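Local coordinates for secretion activator protein, hypothetical (Brucella abortus bv. 1 str. 9-941, PDB 7DNP) that probably cleaves peptidoglycan as a muramidase of glycosyl hydrolase family 108, an autolysin linked to the type IV secretion system, at residues A[54-57]-A[58-62]; A[77-80]-A[81-84]; A[123-126]-A[127-131]. One frame throughout, in Å; residues are numbered along the deposited sequence.

Contact 1: A[54-57]-A[58-62]; sequences KALT and KTKAT
Lys60 folds back from the first turn of its helix onto Thr57 and Leu56, and its chain can be followed atom by atom. CB sits 3.5 Å from Thr57 OG1, the oxygen that also takes the N-H of Lys60, and touches Leu56 CD1. CG stays beside the same methyl. CD makes the tightest apolar approach, 3.5 Å to Leu56 CD1, with the two side chains crossing at about a right angle. There the lysine chain bends (chi3 -85°), CE and NZ turn away from Leu56, and the ammonium ends in a salt bridge with Glu44 of helix 37-44.

Thr57 is the N-cap of helix 58-70, in the glycosyl hydrolase 108 region: its hydroxyl oxygen OG1 accepts from Lys60 N over 3.1 Å with an N-H...O angle of 165°, a nearly straight bond. It is the torsion of Thr57 (chi1 73°), placing OG1 between backbone N and carbonyl carbon, that brings the oxygen over the open helix end. One residue on, Ala61 N donates to Thr57 O over 3.0 Å, the first i to i+4 bond of the helix. Thus the side-chain oxygen and the carbonyl oxygen of one threonine engage two successive amides.

The other methyl of Leu56, CD2, rests 4.1 Å from Ala61 CB. Leu56 therefore spans the start of the helix with one branch on Lys60 and the other on Ala61. It also packs on Met33, Ile35 and Leu40, and its side chain lies about 8 Å from the bound muropeptide. Further along the turn, Lys58 O accepts from both Thr62 N and Thr62 OG1, the hydroxyl at 2.7 Å, and the two donors come from opposite faces of the carbonyl plane.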
ATOM      1  N   LYS A  54       2.176 -18.092 -10.267  1.00 19.70           N
ATOM      2  CA  LYS A  54       2.514 -19.166  -9.341  1.00 20.45           C
ATOM      3  C   LYS A  54       4.024 -19.366  -9.221  1.00 20.09           C
ATOM      4  O   LYS A  54       4.517 -19.715  -8.142  1.00 18.09           O
ATOM      5  CB  LYS A  54       1.829 -20.459  -9.788  1.00 21.15           C
ATOM      6  CG  LYS A  54       1.842 -21.574  -8.766  1.00 24.28           C
ATOM      7  CD  LYS A  54       0.835 -22.658  -9.130  1.00 27.86           C
ATOM      8  CE  LYS A  54       0.628 -23.637  -7.983  1.00 28.43           C
ATOM      9  NZ  LYS A  54       1.669 -24.706  -7.967  1.00 40.83           N
ATOM     10  N   ALA A  55       4.775 -19.138 -10.299  1.00 16.01           N
ATOM     11  CA  ALA A  55       6.223 -19.305 -10.268  1.00 17.69           C
ATOM     12  C   ALA A  55       6.976 -18.048  -9.837  1.00 17.58           C
ATOM     13  O   ALA A  55       8.206 -18.087  -9.761  1.00 16.48           O
ATOM     14  CB  ALA A  55       6.735 -19.758 -11.641  1.00 20.79           C
ATOM     15  N   LEU A  56       6.279 -16.945  -9.554  1.00 17.49           N
ATOM     16  CA  LEU A  56       6.937 -15.695  -9.181  1.00 16.72           C
ATOM     17  C   LEU A  56       7.935 -15.902  -8.048  1.00 18.90           C
ATOM     18  O   LEU A  56       7.629 -16.556  -7.047  1.00 20.36           O
ATOM     19  CB  LEU A  56       5.890 -14.661  -8.765  1.00 16.60           C
ATOM     20  CG  LEU A  56       6.407 -13.253  -8.446  1.00 17.10           C
ATOM     21  CD1 LEU A  56       7.113 -12.658  -9.647  1.00 15.80           C
ATOM     22  CD2 LEU A  56       5.265 -12.349  -8.002  1.00 15.54           C
ATOM     23  N   THR A  57       9.132 -15.343  -8.213  1.00 18.57           N
ATOM     24  CA  THR A  57      10.171 -15.401  -7.195  1.00 18.54           C
ATOM     25  C   THR A  57      10.003 -14.256  -6.201  1.00 20.82           C
ATOM     26  O   THR A  57       9.424 -13.213  -6.509  1.00 16.85           O
ATOM     27  CB  THR A  57      11.572 -15.327  -7.815  1.00 21.59           C
ATOM     28  OG1 THR A  57      11.828 -13.990  -8.278  1.00 18.62           O
ATOM     29  CG2 THR A  57      11.721 -16.307  -8.977  1.00 23.05           C
ATOM     30  N   LYS A  58      10.535 -14.463  -4.993  1.00 21.15           N
ATOM     31  CA  LYS A  58      10.495 -13.405  -3.990  1.00 21.41           C
ATOM     32  C   LYS A  58      11.349 -12.210  -4.402  1.00 19.76           C
ATOM     33  O   LYS A  58      11.003 -11.068  -4.085  1.00 19.70           O
ATOM     34  CB  LYS A  58      10.944 -13.947  -2.632  1.00 24.91           C
ATOM     35  CG  LYS A  58      10.745 -12.979  -1.475  1.00 24.68           C
ATOM     36  CD  LYS A  58      11.040 -13.639  -0.128  1.00 28.05           C
ATOM     37  CE  LYS A  58      10.684 -12.713   1.027  1.00 27.26           C
ATOM     38  NZ  LYS A  58      11.170 -13.227   2.341  1.00 26.20           N
ATOM     39  N   THR A  59      12.454 -12.446  -5.115  1.00 19.34           N
ATOM     40  CA  THR A  59      13.277 -11.339  -5.589  1.00 19.63           C
ATOM     41  C   THR A  59      12.494 -10.436  -6.533  1.00 18.66           C
ATOM     42  O   THR A  59      12.532  -9.207  -6.407  1.00 18.70           O
ATOM     43  CB  THR A  59      14.534 -11.866  -6.283  1.00 27.73           C
ATOM     44  OG1 THR A  59      15.388 -12.480  -5.316  1.00 28.24           O
ATOM     45  CG2 THR A  59      15.295 -10.721  -6.959  1.00 25.50           C
ATOM     46  N   LYS A  60      11.772 -11.027  -7.490  1.00 18.80           N
ATOM     47  CA  LYS A  60      10.996 -10.199  -8.407  1.00 18.40           C
ATOM     48  C   LYS A  60       9.839  -9.521  -7.685  1.00 18.23           C
ATOM     49  O   LYS A  60       9.540  -8.352  -7.951  1.00 16.57           O
ATOM     50  CB  LYS A  60      10.484 -11.024  -9.587  1.00 18.49           C
ATOM     51  CG  LYS A  60       9.845 -10.160 -10.676  1.00 21.55           C
ATOM     52  CD  LYS A  60       9.327 -10.985 -11.838  1.00 22.05           C
ATOM     53  CE  LYS A  60      10.416 -11.265 -12.853  1.00 24.33           C
ATOM     54  NZ  LYS A  60       9.835 -11.870 -14.085  1.00 26.15           N
ATOM     55  N   ALA A  61       9.173 -10.237  -6.772  1.00 17.47           N
ATOM     56  CA  ALA A  61       8.126  -9.610  -5.969  1.00 18.67           C
ATOM     57  C   ALA A  61       8.669  -8.417  -5.195  1.00 15.26           C
ATOM     58  O   ALA A  61       8.016  -7.371  -5.109  1.00 15.72           O
ATOM     59  CB  ALA A  61       7.507 -10.631  -5.013  1.00 18.66           C
ATOM     60  N   THR A  62       9.879  -8.548  -4.645  1.00 16.54           N
ATOM     61  CA  THR A  62      10.477  -7.438  -3.909  1.00 20.06           C
ATOM     62  C   THR A  62      10.777  -6.260  -4.830  1.00 15.50           C
ATOM     63  O   THR A  62      10.546  -5.104  -4.456  1.00 17.66           O
ATOM     64  CB  THR A  62      11.742  -7.905  -3.185  1.00 18.43           C
ATOM     65  OG1 THR A  62      11.422  -9.012  -2.333  1.00 18.53           O
ATOM     66  CG2 THR A  62      12.323  -6.783  -2.336  1.00 17.56           C
TER

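Contact 2: A[77-80]-A[81-84]; sequences DLPA and GVDH
Pro79 and Val82 meet by apolar contact in the turn that leads into helix 82-93. Pro79 CD lies 3.9 Å from Val82 CB, and the ring's CB faces Val82 CG2, so the valine lies obliquely against one side of the pyrrolidine. Val82 holds CG1 anti to its own backbone N, and this methyl reaches Leu78 CD1 at 4.2 Å as well as Pro79 CD. Leu78 crosses Val82 at about a right angle, while its CB packs on the backbone and CB of Asp83. Beyond the turn, Val82 is covered by Ala127, Ile130 and Ile131 of helix 127-142, and Pro79 by Val122 of helix 116-123.

The backbone bonds identify a helix start with Gly81 at the N-cap position. Asp83 N donates to Pro79 O over 3.0 Å. A second, weak bond runs from Val82 N to Ala80 O, with an N-H...O angle of only 139°. This i to i+2 bond closes a classic gamma turn round Gly81, whose phi of 87° and psi of -53° fit that turn. A CB on Gly81 would collide with Ala80 O, so this is a conformation that a residue with a side chain could hardly adopt.

Electrostatic contacts centre on the Asp83 carboxylate. Its first torsion swings CG back over the turn, and OD1 comes 2.7 Å from Gly81 N and 2.6 Å from His84 N; both bonds are weak because their angles are poor. OD2 packs over Ala80 CA and has its stronger partners near the start of the chain, where it accepts from Thr5 OG1 and Ala2 N, donors that would probably favour the ionised form of this buried carboxylate.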
ATOM      1  N   ASP A  77      10.634   9.668   0.887  1.00 19.05           N
ATOM      2  CA  ASP A  77      10.484  11.074   1.224  1.00 19.67           C
ATOM      3  C   ASP A  77       9.343  11.349   2.195  1.00 21.23           C
ATOM      4  O   ASP A  77       9.333  12.415   2.821  1.00 20.87           O
ATOM      5  CB  ASP A  77      10.285  11.890  -0.056  1.00 20.18           C
ATOM      6  CG  ASP A  77      11.394  11.656  -1.061  1.00 24.91           C
ATOM      7  OD1 ASP A  77      12.550  12.028  -0.762  1.00 19.94           O
ATOM      8  OD2 ASP A  77      11.115  11.075  -2.134  1.00 26.60           O
ATOM      9  N   LEU A  78       8.400  10.424   2.352  1.00 17.24           N
ATOM     10  CA  LEU A  78       7.328  10.634   3.311  1.00 16.21           C
ATOM     11  C   LEU A  78       7.865  10.491   4.737  1.00 19.32           C
ATOM     12  O   LEU A  78       8.867   9.806   4.965  1.00 17.17           O
ATOM     13  CB  LEU A  78       6.192   9.638   3.077  1.00 16.36           C
ATOM     14  CG  LEU A  78       5.387   9.769   1.781  1.00 16.06           C
ATOM     15  CD1 LEU A  78       4.297   8.705   1.713  1.00 15.45           C
ATOM     16  CD2 LEU A  78       4.777  11.158   1.663  1.00 18.23           C
ATOM     17  N   PRO A  79       7.233  11.148   5.711  1.00 17.65           N
ATOM     18  CA  PRO A  79       7.639  10.954   7.108  1.00 19.37           C
ATOM     19  C   PRO A  79       7.500   9.495   7.513  1.00 19.33           C
ATOM     20  O   PRO A  79       6.674   8.753   6.973  1.00 16.20           O
ATOM     21  CB  PRO A  79       6.668  11.843   7.896  1.00 18.84           C
ATOM     22  CG  PRO A  79       6.118  12.804   6.907  1.00 21.35           C
ATOM     23  CD  PRO A  79       6.108  12.086   5.587  1.00 18.74           C
ATOM     24  N   ALA A  80       8.336   9.085   8.465  1.00 16.13           N
ATOM     25  CA  ALA A  80       8.225   7.746   9.024  1.00 21.72           C
ATOM     26  C   ALA A  80       6.818   7.517   9.561  1.00 18.50           C
ATOM     27  O   ALA A  80       6.213   8.408  10.167  1.00 20.37           O
ATOM     28  CB  ALA A  80       9.258   7.546  10.135  1.00 21.67           C
ATOM     29  N   GLY A  81       6.296   6.329   9.325  1.00 17.92           N
ATOM     30  CA  GLY A  81       4.916   6.009   9.674  1.00 16.66           C
ATOM     31  C   GLY A  81       3.914   6.373   8.604  1.00 18.35           C
ATOM     32  O   GLY A  81       3.102   5.540   8.201  1.00 19.53           O
ATOM     33  N   VAL A  82       3.944   7.627   8.150  1.00 18.70           N
ATOM     34  CA  VAL A  82       3.149   8.013   6.988  1.00 20.72           C
ATOM     35  C   VAL A  82       3.519   7.147   5.792  1.00 15.97           C
ATOM     36  O   VAL A  82       2.647   6.720   5.024  1.00 15.49           O
ATOM     37  CB  VAL A  82       3.339   9.509   6.674  1.00 17.12           C
ATOM     38  CG1 VAL A  82       2.642   9.867   5.368  1.00 14.72           C
ATOM     39  CG2 VAL A  82       2.813  10.371   7.819  1.00 17.76           C
ATOM     40  N   ASP A  83       4.818   6.880   5.618  1.00 16.44           N
ATOM     41  CA  ASP A  83       5.267   6.036   4.514  1.00 16.49           C
ATOM     42  C   ASP A  83       4.601   4.665   4.562  1.00 15.62           C
ATOM     43  O   ASP A  83       4.074   4.187   3.553  1.00 17.65           O
ATOM     44  CB  ASP A  83       6.796   5.910   4.529  1.00 16.11           C
ATOM     45  CG  ASP A  83       7.365   5.597   5.912  1.00 18.60           C
ATOM     46  OD1 ASP A  83       6.597   5.273   6.841  1.00 18.28           O
ATOM     47  OD2 ASP A  83       8.607   5.665   6.064  1.00 19.93           O
ATOM     48  N   HIS A  84       4.579   4.035   5.742  1.00 14.73           N
ATOM     49  CA  HIS A  84       4.026   2.685   5.849  1.00 18.05           C
ATOM     50  C   HIS A  84       2.523   2.677   5.602  1.00 18.53           C
ATOM     51  O   HIS A  84       2.010   1.796   4.900  1.00 18.08           O
ATOM     52  CB  HIS A  84       4.343   2.085   7.219  1.00 18.02           C
ATOM     53  CG  HIS A  84       3.767   0.716   7.421  1.00 21.49           C
ATOM     54  ND1 HIS A  84       4.236  -0.393   6.754  1.00 21.67           N
ATOM     55  CD2 HIS A  84       2.753   0.282   8.208  1.00 19.13           C
ATOM     56  CE1 HIS A  84       3.540  -1.455   7.124  1.00 20.99           C
ATOM     57  NE2 HIS A  84       2.633  -1.072   8.003  1.00 20.10           N
TER

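Contact 3: A[123-126]-A[127-131]; sequences RKMA and ADRII
Met125 and Ala126 meet Arg129 and Ile130 in a local surface contact where the loop after helix 116-123 enters helix 127-142, through one backbone bond and two side-chain packings. Ile130 N donates to Ala126 O over 3.0 Å at an N-H...O angle of 164°. Ile130 CG1 lies against that same oxygen and also 3.8 Å from Met125 CB. Its chi1 of -64° sets CG1 beside its own backbone N, which points it back at the loop; Leu102 and Val106 of helix 95-106 cover the same isoleucine.

Met125 diverges from there: its chain bends at chi3 (55°) and carries CE to Arg129 CD at 3.8 Å, where the two chains cross at about a right angle. Ala126 CB stands at the edge of the Arg129 guanidinium, near its plane. Asp128 OD1 approaches Ala126 CB at 3.9 Å, while OD2 is held by a salt bridge to Arg171. Ala126 is the N-cap residue, and its methyl offers no hydroxyl or carboxylate to the turn, so this is a helix N-terminus opened by backbone bonding and apolar contact in the region assigned to a predicted peptidoglycan-binding family.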
ATOM      1  N   ARG A 123       4.469  17.809   5.229  1.00 22.05           N
ATOM      2  CA  ARG A 123       5.419  18.217   6.255  1.00 25.45           C
ATOM      3  C   ARG A 123       4.912  19.362   7.125  1.00 22.38           C
ATOM      4  O   ARG A 123       5.581  19.713   8.103  1.00 26.39           O
ATOM      5  CB  ARG A 123       6.754  18.589   5.607  1.00 23.70           C
ATOM      6  CG  ARG A 123       7.546  17.354   5.204  1.00 28.28           C
ATOM      7  CD  ARG A 123       8.529  17.607   4.076  1.00 27.78           C
ATOM      8  NE  ARG A 123       9.072  16.340   3.592  1.00 24.33           N
ATOM      9  CZ  ARG A 123       9.980  16.222   2.630  1.00 25.05           C
ATOM     10  NH1 ARG A 123      10.472  17.303   2.040  1.00 23.97           N
ATOM     11  NH2 ARG A 123      10.406  15.021   2.266  1.00 22.80           N
ATOM     12  N   LYS A 124       3.753  19.938   6.811  1.00 24.24           N
ATOM     13  CA  LYS A 124       3.138  20.951   7.658  1.00 24.90           C
ATOM     14  C   LYS A 124       2.181  20.367   8.690  1.00 25.39           C
ATOM     15  O   LYS A 124       1.690  21.112   9.545  1.00 24.78           O
ATOM     16  CB  LYS A 124       2.381  21.975   6.805  1.00 27.83           C
ATOM     17  CG  LYS A 124       3.274  22.920   6.025  1.00 27.21           C
ATOM     18  CD  LYS A 124       2.460  23.736   5.028  1.00 29.62           C
ATOM     19  CE  LYS A 124       3.339  24.725   4.271  1.00 27.97           C
ATOM     20  NZ  LYS A 124       2.550  25.550   3.312  1.00 37.05           N
ATOM     21  N   MET A 125       1.904  19.068   8.631  1.00 23.78           N
ATOM     22  CA  MET A 125       0.978  18.411   9.540  1.00 24.69           C
ATOM     23  C   MET A 125       1.719  17.398  10.400  1.00 23.78           C
ATOM     24  O   MET A 125       2.801  16.920  10.045  1.00 23.17           O
ATOM     25  CB  MET A 125      -0.145  17.695   8.778  1.00 25.14           C
ATOM     26  CG  MET A 125      -1.097  18.611   8.039  1.00 25.42           C
ATOM     27  SD  MET A 125      -2.378  17.653   7.212  1.00 33.55           S
ATOM     28  CE  MET A 125      -3.052  16.716   8.583  1.00 28.46           C
ATOM     29  N   ALA A 126       1.114  17.065  11.537  1.00 24.06           N
ATOM     30  CA  ALA A 126       1.675  16.047  12.413  1.00 22.37           C
ATOM     31  C   ALA A 126       1.579  14.679  11.749  1.00 21.34           C
ATOM     32  O   ALA A 126       0.578  14.353  11.107  1.00 19.83           O
ATOM     33  CB  ALA A 126       0.946  16.037  13.755  1.00 22.41           C
ATOM     34  N   ALA A 127       2.631  13.871  11.914  1.00 21.47           N
ATOM     35  CA  ALA A 127       2.697  12.597  11.204  1.00 20.77           C
ATOM     36  C   ALA A 127       1.636  11.623  11.703  1.00 23.46           C
ATOM     37  O   ALA A 127       0.990  10.940  10.899  1.00 19.89           O
ATOM     38  CB  ALA A 127       4.091  11.987  11.334  1.00 19.23           C
ATOM     39  N   ASP A 128       1.439  11.536  13.020  1.00 20.58           N
ATOM     40  CA  ASP A 128       0.434  10.604  13.520  1.00 25.41           C
ATOM     41  C   ASP A 128      -0.977  11.072  13.183  1.00 23.82           C
ATOM     42  O   ASP A 128      -1.879  10.245  13.015  1.00 22.27           O
ATOM     43  CB  ASP A 128       0.615  10.374  15.024  1.00 26.79           C
ATOM     44  CG  ASP A 128       0.516  11.650  15.848  1.00 40.31           C
ATOM     45  OD1 ASP A 128      -0.016  12.667  15.354  1.00 37.78           O
ATOM     46  OD2 ASP A 128       0.983  11.627  17.010  1.00 45.41           O
ATOM     47  N   ARG A 129      -1.181  12.386  13.047  1.00 20.79           N
ATOM     48  CA  ARG A 129      -2.466  12.881  12.566  1.00 23.70           C
ATOM     49  C   ARG A 129      -2.707  12.466  11.119  1.00 22.84           C
ATOM     50  O   ARG A 129      -3.809  12.027  10.767  1.00 20.58           O
ATOM     51  CB  ARG A 129      -2.533  14.401  12.711  1.00 25.04           C
ATOM     52  CG  ARG A 129      -3.729  15.030  12.008  1.00 33.75           C
ATOM     53  CD  ARG A 129      -3.854  16.510  12.338  1.00 41.96           C
ATOM     54  NE  ARG A 129      -4.772  16.744  13.450  1.00 47.82           N
ATOM     55  CZ  ARG A 129      -4.402  16.796  14.727  1.00 46.42           C
ATOM     56  NH1 ARG A 129      -3.126  16.634  15.061  1.00 44.38           N
ATOM     57  NH2 ARG A 129      -5.307  17.014  15.670  1.00 45.83           N
ATOM     58  N   ILE A 130      -1.688  12.601  10.265  1.00 19.98           N
ATOM     59  CA  ILE A 130      -1.806  12.133   8.886  1.00 20.01           C
ATOM     60  C   ILE A 130      -2.131  10.646   8.854  1.00 18.46           C
ATOM     61  O   ILE A 130      -3.013  10.202   8.107  1.00 19.68           O
ATOM     62  CB  ILE A 130      -0.516  12.441   8.102  1.00 20.95           C
ATOM     63  CG1 ILE A 130      -0.306  13.951   7.988  1.00 19.65           C
ATOM     64  CG2 ILE A 130      -0.562  11.788   6.721  1.00 18.27           C
ATOM     65  CD1 ILE A 130       0.868  14.333   7.111  1.00 21.07           C
ATOM     66  N   ILE A 131      -1.433   9.857   9.677  1.00 16.97           N
ATOM     67  CA  ILE A 131      -1.641   8.411   9.692  1.00 20.55           C
ATOM     68  C   ILE A 131      -3.081   8.079  10.059  1.00 20.14           C
ATOM     69  O   ILE A 131      -3.733   7.258   9.403  1.00 17.97           O
ATOM     70  CB  ILE A 131      -0.650   7.733  10.655  1.00 15.25           C
ATOM     71  CG1 ILE A 131       0.779   7.832  10.114  1.00 15.14           C
ATOM     72  CG2 ILE A 131      -1.052   6.276  10.885  1.00 17.89           C
ATOM     73  CD1 ILE A 131       1.843   7.530  11.154  1.00 17.31           C
TER

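Overall arrangement
From the N terminus the three contacts come in series, none nested or crossing, and each turns a loop into a helix. Contact 1 ends the loop after helix 50-54 and starts helix 58-70; contact 2 ends the next loop and starts helix 82-93, both within the glycosyl hydrolase 108 region. Contact 3 starts helix 127-142 in the predicted peptidoglycan-binding region. Contacts 1 and 3 lie on opposite sides of the chain's centre, their centres about 34 Å apart. Contacts 2 and 3, centres about 10 Å apart, touch: Arg123 NH2 probably bonds Asp77 O at 2.9 Å, and Ile131 CD1 packs on Gly81 C at 3.5 Å, joining the two regions.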